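Local coordinates for glycosyl hydrolases family 2, sugar binding domain protein (Bacteroides uniformis str. 3978 T3 ii, PDB 6D1P) that is a beta-glucuronidase of the glycosyl hydrolase 2 family and probably hydrolyses O-glycosidic bonds of glucuronide substrates, at residues T328-D333 with T348-I353; I361-Y366 with I371-C376; G598-D603 with E608-F613. All blocks are in the same frame, centred on the assembly; numbering follows the deposited sequence. Where two conformers were deposited one is given.

Contact 1 (T328-D333 with T348-I353). With NA (sodium ion), chain C.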
# COMPACT_ATOMS: atom_id res chain seq x y z
N THR A 328 -19.40 18.29 23.97
CA THR A 328 -18.56 18.19 22.78
C THR A 328 -18.54 16.73 22.32
O THR A 328 -19.21 15.86 22.91
CB THR A 328 -17.16 18.76 23.06
OG1 THR A 328 -16.48 19.09 21.83
CG2 THR A 328 -16.29 17.81 23.88
N HIS A 329 -17.82 16.45 21.24
CA HIS A 329 -17.46 15.09 20.86
C HIS A 329 -15.94 14.99 20.71
O HIS A 329 -15.24 16.01 20.59
CB HIS A 329 -18.05 14.63 19.51
CG HIS A 329 -19.53 14.78 19.36
ND1 HIS A 329 -20.14 16.01 19.23
CD2 HIS A 329 -20.50 13.85 19.22
CE1 HIS A 329 -21.44 15.83 19.05
NE2 HIS A 329 -21.68 14.53 19.04
N ARG A 330 -15.46 13.76 20.68
CA ARG A 330 -14.08 13.45 20.31
C ARG A 330 -14.08 12.16 19.51
O ARG A 330 -14.92 11.28 19.73
CB ARG A 330 -13.16 13.31 21.54
CG ARG A 330 -13.39 12.02 22.31
CD ARG A 330 -12.45 11.84 23.50
NE ARG A 330 -11.04 11.78 23.12
CZ ARG A 330 -10.42 10.69 22.69
NH1 ARG A 330 -11.07 9.55 22.58
NH2 ARG A 330 -9.13 10.73 22.39
N HIS A 331 -13.16 12.07 18.56
CA HIS A 331 -12.90 10.83 17.83
C HIS A 331 -11.66 10.18 18.40
O HIS A 331 -10.84 10.83 19.06
CB HIS A 331 -12.70 11.10 16.33
CG HIS A 331 -13.93 10.86 15.50
ND1 HIS A 331 -14.56 9.64 15.42
CD2 HIS A 331 -14.62 11.69 14.68
CE1 HIS A 331 -15.60 9.73 14.62
NE2 HIS A 331 -15.66 10.96 14.15
N GLU A 332 -11.51 8.88 18.16
CA GLU A 332 -10.26 8.22 18.54
C GLU A 332 -9.29 8.36 17.37
O GLU A 332 -9.12 7.48 16.52
CB GLU A 332 -10.51 6.77 18.96
CG GLU A 332 -10.98 6.71 20.43
CD GLU A 332 -11.00 5.31 21.01
OE1 GLU A 332 -10.91 4.33 20.22
OE2 GLU A 332 -11.11 5.20 22.26
N ASP A 333 -8.66 9.54 17.34
CA ASP A 333 -7.90 10.06 16.21
C ASP A 333 -6.99 11.15 16.76
O ASP A 333 -7.42 11.97 17.59
CB ASP A 333 -8.86 10.64 15.15
CG ASP A 333 -8.14 11.32 13.99
OD1 ASP A 333 -7.92 10.67 12.95
OD2 ASP A 333 -7.80 12.51 14.10
N THR A 348 -3.96 14.28 28.52
CA THR A 348 -3.77 15.65 28.06
C THR A 348 -5.03 16.19 27.40
O THR A 348 -5.44 17.32 27.66
CB THR A 348 -2.59 15.69 27.08
OG1 THR A 348 -1.38 15.38 27.78
CG2 THR A 348 -2.48 17.07 26.44
N GLU A 349 -5.66 15.37 26.54
CA GLU A 349 -6.79 15.85 25.75
C GLU A 349 -8.04 16.02 26.61
O GLU A 349 -8.73 17.04 26.53
CB GLU A 349 -7.06 14.90 24.59
CG GLU A 349 -8.38 15.15 23.85
CD GLU A 349 -8.65 14.06 22.80
OE1 GLU A 349 -7.79 13.15 22.67
OE2 GLU A 349 -9.72 14.11 22.13
N MET A 350 -8.34 15.02 27.44
CA MET A 350 -9.51 15.13 28.30
C MET A 350 -9.39 16.32 29.25
O MET A 350 -10.36 17.07 29.44
CB MET A 350 -9.72 13.81 29.06
CG MET A 350 -9.93 12.60 28.16
SD MET A 350 -11.21 12.85 26.90
CE MET A 350 -12.65 13.13 27.93
N GLN A 351 -8.19 16.55 29.81
CA GLN A 351 -7.98 17.76 30.61
C GLN A 351 -8.25 19.01 29.80
O GLN A 351 -8.88 19.95 30.30
CB GLN A 351 -6.55 17.79 31.18
CG GLN A 351 -6.45 17.31 32.61
CD GLN A 351 -5.02 17.27 33.13
OE1 GLN A 351 -4.30 18.29 33.12
NE2 GLN A 351 -4.59 16.09 33.60
N GLN A 352 -7.79 19.05 28.55
CA GLN A 352 -8.03 20.23 27.72
C GLN A 352 -9.53 20.48 27.55
O GLN A 352 -9.98 21.64 27.53
CB GLN A 352 -7.36 20.04 26.37
CG GLN A 352 -6.88 21.32 25.68
CD GLN A 352 -6.21 21.02 24.33
OE1 GLN A 352 -6.34 19.92 23.80
NE2 GLN A 352 -5.49 21.99 23.78
N ILE A 353 -10.30 19.40 27.44
CA ILE A 353 -11.75 19.51 27.30
C ILE A 353 -12.37 20.01 28.60
O ILE A 353 -13.14 20.98 28.60
CB ILE A 353 -12.34 18.15 26.87
CG1 ILE A 353 -11.82 17.77 25.48
CG2 ILE A 353 -13.86 18.16 26.94
CD1 ILE A 353 -12.37 16.49 24.93
NA NA C . -8.56 14.37 16.32
O HOH W 1 -9.67 12.91 19.85
O HOH W 2 -10.90 13.91 17.81
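Arg330 and Glu349 make a two-pronged salt bridge in which only one prong is straight. Arg330 NH2 donates to Glu349 OE1 at 2.8 Å with an N-H...O angle of 178°, and this oxygen lies in the guanidinium plane. The second prong, Arg330 NE to Glu349 OE2 at 2.9 Å, is bent and weak. The two flat groups are turned 48° apart, and NH2 meets OE1 from above the carboxylate plane. CG of Arg330 stands between its backbone N and carbonyl carbon (chi1 73°), and a bend further along at chi3 brings the guanidinium round to the acid. Met350 SD packs on the shaft of the arginine, 3.8 Å from Arg330 CD, the two side chains crossing at about a right angle. One turn on along helix 343-356, Thr328 CG2 meets Ile353 CG2 at 3.9 Å, methyl on methyl. Replacing Arg330 by an alanine would probably leave the buried Glu349 carboxylate with Lys579 but without its arginine mate, and open a gap beside Met350 SD. One step out, a water lies between Glu349 OE2 and His331 O. A second water accepts from His331 N and sits 2.8 Å from the sodium ion, which Asp333 O and OD2 bind together with Asp580. The arrangement belongs to a beta-alpha-beta unit of the TIM barrel: helix 343-356 lies against the end of strand 321-329, Ile361 of strand 360-362 touches Thr328, Arg330 and Ile353, and helix 370-379 covers Met350.

Contact 2 (I361-Y366 with I371-C376)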
# COMPACT_ATOMS: atom_id res chain seq x y z
N ILE A 361 -19.94 14.83 26.95
CA ILE A 361 -19.26 14.44 25.73
C ILE A 361 -19.94 13.21 25.13
O ILE A 361 -20.33 12.28 25.85
CB ILE A 361 -17.76 14.20 25.99
CG1 ILE A 361 -17.02 13.93 24.67
CG2 ILE A 361 -17.56 13.08 27.02
CD1 ILE A 361 -15.49 13.95 24.82
N ARG A 362 -20.11 13.24 23.81
CA ARG A 362 -20.49 12.07 23.03
C ARG A 362 -19.23 11.52 22.36
O ARG A 362 -18.52 12.25 21.66
CB ARG A 362 -21.54 12.45 21.98
CG ARG A 362 -21.98 11.32 21.03
CD ARG A 362 -23.20 11.78 20.24
NE ARG A 362 -23.55 10.94 19.08
CZ ARG A 362 -23.58 11.39 17.82
NH1 ARG A 362 -23.24 12.65 17.54
NH2 ARG A 362 -23.94 10.57 16.85
N LEU A 363 -18.96 10.23 22.58
CA LEU A 363 -17.67 9.63 22.26
C LEU A 363 -17.63 9.12 20.81
O LEU A 363 -17.41 7.93 20.55
CB LEU A 363 -17.36 8.50 23.24
CG LEU A 363 -17.29 8.92 24.72
CD1 LEU A 363 -17.01 7.71 25.60
CD2 LEU A 363 -16.23 9.99 24.93
N GLY A 364 -17.78 10.05 19.87
CA GLY A 364 -17.79 9.65 18.48
C GLY A 364 -18.94 8.70 18.21
O GLY A 364 -19.99 8.75 18.87
N HIS A 365 -18.71 7.77 17.28
CA HIS A 365 -19.75 6.86 16.84
C HIS A 365 -19.45 5.42 17.23
O HIS A 365 -19.84 4.48 16.53
CB HIS A 365 -19.95 6.98 15.33
CG HIS A 365 -20.33 8.36 14.89
ND1 HIS A 365 -21.35 9.08 15.47
CD2 HIS A 365 -19.80 9.17 13.93
CE1 HIS A 365 -21.46 10.26 14.88
NE2 HIS A 365 -20.53 10.34 13.95
N TYR A 366 -18.77 5.22 18.35
CA TYR A 366 -18.38 3.87 18.75
C TYR A 366 -17.96 3.90 20.21
O TYR A 366 -17.63 4.96 20.76
CB TYR A 366 -17.25 3.33 17.85
CG TYR A 366 -16.26 4.41 17.51
CD1 TYR A 366 -15.27 4.78 18.42
CD2 TYR A 366 -16.33 5.10 16.30
CE1 TYR A 366 -14.35 5.79 18.12
CE2 TYR A 366 -15.42 6.12 15.98
CZ TYR A 366 -14.44 6.46 16.91
OH TYR A 366 -13.56 7.47 16.61
N ILE A 371 -9.95 4.01 29.11
CA ILE A 371 -9.20 5.13 29.68
C ILE A 371 -10.00 6.41 29.58
O ILE A 371 -9.96 7.26 30.48
CB ILE A 371 -7.83 5.27 28.99
CG1 ILE A 371 -7.07 3.95 29.11
CG2 ILE A 371 -7.03 6.38 29.61
CD1 ILE A 371 -5.86 3.86 28.22
N ILE A 372 -10.75 6.58 28.48
CA ILE A 372 -11.56 7.78 28.32
C ILE A 372 -12.71 7.78 29.33
O ILE A 372 -13.04 8.82 29.91
CB ILE A 372 -12.08 7.88 26.88
CG1 ILE A 372 -10.90 7.88 25.89
CG2 ILE A 372 -13.00 9.08 26.73
CD1 ILE A 372 -10.12 9.15 25.88
N LEU A 373 -13.33 6.62 29.54
CA LEU A 373 -14.43 6.51 30.49
C LEU A 373 -13.95 6.84 31.90
O LEU A 373 -14.59 7.63 32.62
CB LEU A 373 -15.03 5.11 30.42
CG LEU A 373 -15.99 4.79 29.27
CD1 LEU A 373 -17.30 5.50 29.54
CD2 LEU A 373 -15.45 5.16 27.85
N ARG A 374 -12.83 6.24 32.32
CA ARG A 374 -12.26 6.58 33.62
C ARG A 374 -11.98 8.07 33.73
O ARG A 374 -12.29 8.69 34.75
CB ARG A 374 -10.99 5.77 33.87
CG ARG A 374 -11.25 4.31 34.16
CD ARG A 374 -9.99 3.49 33.96
NE ARG A 374 -10.29 2.34 33.11
CZ ARG A 374 -9.40 1.71 32.36
NH1 ARG A 374 -8.12 2.10 32.34
NH2 ARG A 374 -9.80 0.69 31.61
N LEU A 375 -11.43 8.67 32.67
CA LEU A 375 -11.19 10.11 32.71
C LEU A 375 -12.49 10.91 32.84
O LEU A 375 -12.52 11.95 33.52
CB LEU A 375 -10.40 10.54 31.47
CG LEU A 375 -8.91 10.18 31.53
CD1 LEU A 375 -8.29 10.10 30.11
CD2 LEU A 375 -8.14 11.16 32.42
N CYS A 376 -13.57 10.45 32.22
CA CYS A 376 -14.84 11.15 32.36
C CYS A 376 -15.38 10.99 33.78
O CYS A 376 -15.82 11.97 34.40
CB CYS A 376 -15.83 10.61 31.32
SG CYS A 376 -15.40 11.10 29.61
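Leu363 and Ile361 face Ile372, Leu373 and Cys376 within a beta-alpha-beta unit of the TIM barrel, where strand 360-362 runs out into a loop and helix 370-379 returns against it before strand 382-386. The interface is buried and made of apolar side chains. Leu363 carries most of it through its forked end: CD1 reaches Leu373 CD2 at 3.7 Å, while CD2 reaches Ile372 CG2 at 3.8 Å, so one residue bridges two consecutive positions of the helix. The chain of Leu363 and that of Ile372 run past one another in opposite directions, whereas Leu373 crosses it at a slant. The CB of Leu373 does not aim at segment 361-366; its chi2 of -73° places CD1, both methyls are turned back beside CA, and CD2 is the one that comes to Leu363 CD1. On Ile372, by contrast, the touching methyl is the branch anti to the backbone N. Leu363 is also the centre of an inverse gamma turn, closed by a weak bond from Gly364 N to Arg362 O of 2.9 Å, and this turn ends the strand. Gly364 follows with a positive phi of 61°, and a CB there would be crowded by the ring of Tyr366. Arg362, between the two apolar residues, forms salt bridges with Glu386 and Glu512, and His365, further along the loop, hydrogen-bonds Glu386 through ND1. This charged group lies at the C-terminal end of the strand, the end at which TIM-barrel enzymes carry their active sites, consistent with a place in or near the active site. On the strand itself, the contact finishes with Ile361 CG2 set against Cys376 SG at 3.9 Å.

Contact 3 (G598-D603 with E608-F613)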
# COMPACT_ATOMS: atom_id res chain seq x y z
N GLY A 598 -13.10 21.10 14.52
CA GLY A 598 -12.62 21.17 15.88
C GLY A 598 -12.46 22.60 16.35
O GLY A 598 -12.43 23.54 15.56
N VAL A 599 -12.38 22.79 17.67
CA VAL A 599 -11.89 24.06 18.17
C VAL A 599 -10.40 23.99 18.50
O VAL A 599 -9.82 24.98 18.97
CB VAL A 599 -12.70 24.58 19.38
CG1 VAL A 599 -14.04 25.10 18.91
CG2 VAL A 599 -12.90 23.49 20.44
N VAL A 600 -9.77 22.84 18.26
CA VAL A 600 -8.33 22.68 18.36
C VAL A 600 -7.89 21.83 17.18
O VAL A 600 -8.65 21.01 16.66
CB VAL A 600 -7.86 22.03 19.69
CG1 VAL A 600 -8.47 22.72 20.92
CG2 VAL A 600 -8.16 20.56 19.70
N GLN A 601 -6.63 22.02 16.78
CA GLN A 601 -6.05 21.31 15.64
C GLN A 601 -5.87 19.84 15.98
O GLN A 601 -5.99 19.42 17.14
CB GLN A 601 -4.71 21.92 15.25
CG GLN A 601 -4.82 23.26 14.60
CD GLN A 601 -3.49 23.75 14.09
OE1 GLN A 601 -2.74 23.00 13.42
NE2 GLN A 601 -3.16 25.00 14.40
N ARG A 602 -5.53 19.05 14.96
CA ARG A 602 -5.45 17.61 15.15
C ARG A 602 -4.34 17.20 16.11
O ARG A 602 -4.40 16.11 16.67
CB ARG A 602 -5.27 16.93 13.79
CG ARG A 602 -5.46 15.43 13.82
CD ARG A 602 -5.67 14.89 12.41
NE ARG A 602 -5.88 13.46 12.46
CZ ARG A 602 -5.02 12.56 12.02
NH1 ARG A 602 -3.86 12.92 11.46
NH2 ARG A 602 -5.32 11.28 12.13
N ASP A 603 -3.35 18.08 16.35
CA ASP A 603 -2.32 17.80 17.36
C ASP A 603 -2.67 18.39 18.72
O ASP A 603 -1.84 18.34 19.63
CB ASP A 603 -0.94 18.30 16.89
CG ASP A 603 -0.86 19.84 16.77
OD1 ASP A 603 -1.86 20.53 17.05
OD2 ASP A 603 0.23 20.36 16.40
N GLU A 608 -8.65 29.67 18.01
CA GLU A 608 -9.17 30.75 18.84
C GLU A 608 -10.64 30.54 19.21
O GLU A 608 -11.13 31.19 20.14
CB GLU A 608 -8.94 32.09 18.14
CG GLU A 608 -7.47 32.24 17.71
CD GLU A 608 -6.95 33.66 17.75
OE1 GLU A 608 -7.21 34.40 18.75
OE2 GLU A 608 -6.29 34.05 16.77
N SER A 609 -11.33 29.63 18.53
CA SER A 609 -12.68 29.28 18.95
C SER A 609 -12.69 28.51 20.26
O SER A 609 -13.72 28.49 20.94
CB SER A 609 -13.35 28.45 17.88
OG SER A 609 -12.48 27.40 17.48
N TYR A 610 -11.59 27.83 20.62
CA TYR A 610 -11.53 27.15 21.91
C TYR A 610 -11.80 28.12 23.07
O TYR A 610 -12.38 27.72 24.08
CB TYR A 610 -10.17 26.47 22.08
CG TYR A 610 -9.92 25.83 23.45
CD1 TYR A 610 -9.35 26.57 24.50
CD2 TYR A 610 -10.22 24.48 23.68
CE1 TYR A 610 -9.10 25.98 25.75
CE2 TYR A 610 -9.98 23.89 24.94
CZ TYR A 610 -9.43 24.65 25.97
OH TYR A 610 -9.19 24.07 27.20
N TYR A 611 -11.41 29.39 22.92
CA TYR A 611 -11.57 30.40 23.97
C TYR A 611 -12.97 30.99 23.98
O TYR A 611 -13.44 31.45 25.03
CB TYR A 611 -10.52 31.50 23.80
CG TYR A 611 -9.13 30.89 23.78
CD1 TYR A 611 -8.55 30.45 24.96
CD2 TYR A 611 -8.44 30.68 22.59
CE1 TYR A 611 -7.32 29.85 24.98
CE2 TYR A 611 -7.17 30.07 22.59
CZ TYR A 611 -6.63 29.66 23.80
OH TYR A 611 -5.42 29.05 23.89
N VAL A 612 -13.64 31.01 22.82
CA VAL A 612 -15.04 31.39 22.82
C VAL A 612 -15.83 30.48 23.74
O VAL A 612 -16.55 30.95 24.63
CB VAL A 612 -15.60 31.38 21.39
CG1 VAL A 612 -17.08 31.67 21.43
CG2 VAL A 612 -14.85 32.39 20.54
N PHE A 613 -15.66 29.16 23.58
CA PHE A 613 -16.32 28.22 24.49
C PHE A 613 -15.84 28.41 25.92
O PHE A 613 -16.65 28.38 26.86
CB PHE A 613 -16.08 26.76 24.05
CG PHE A 613 -16.99 26.31 22.93
CD1 PHE A 613 -18.30 25.93 23.18
CD2 PHE A 613 -16.54 26.29 21.62
CE1 PHE A 613 -19.14 25.55 22.17
CE2 PHE A 613 -17.39 25.89 20.58
CZ PHE A 613 -18.69 25.52 20.86
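Val599 is wedged against three residues of 608-613, each meeting a different part of it. Its CG1 methyl lies 3.1 Å from Ser609 OG, a tight approach of a hydroxyl oxygen to carbon, and the same methyl is 3.8 Å from Phe613 CE2, coming to that ring at a slant. CG2 turns the other way and sits near the plane of the Tyr610 ring, at its edge. The backbone joins in too, with Val599 O 3.5 Å from Tyr610 CB. Val600 runs side by side with Tyr610, both pointing the same way, and its CG1 reaches Tyr610 CD2 at 3.7 Å. This alignment depends on the tyrosine's first torsion, which holds CG anti to the backbone N (chi1 174°) and directs the ring along the valine instead of across it. The phenol is fixed at its far end as well, since Tyr610 OH hydrogen-bonds Gln352 O of another helix. Here the loop before helix 609-617 doubles back on the start of that helix. Backbone hydrogen bonds of Val599 and Val600 with Phe578 tie the loop to the segment that follows strand 572-574. Two further helices pack on the same side chains: helix 550-564 brings Phe557 to Val599 and Ser609, and helix 343-356 brings Met356 to Val599, Tyr610 and Phe613.

All three contacts lie in the TIM barrel domain, one after another along the chain. Contacts 1 and 2 have centres about 8 Å apart and share a sheet: strands 321-329 and 360-362 are neighbours, joined by helix 343-356. Probable hydrogen bonds, His331 with Tyr366 between the loops and His329 with Arg362 between the strand ends, link them. Contact 3 comes much later, its centre about 11 Å from that of contact 1, joined by an Asp333–Arg602 salt bridge beside the sodium site. Contacts 2 and 3, about 19 Å between centres, do not touch; contact 1 lies between them and touches both. Strand 321-329 also pairs with 572-574, so the first barrel strand meets the late part of the domain.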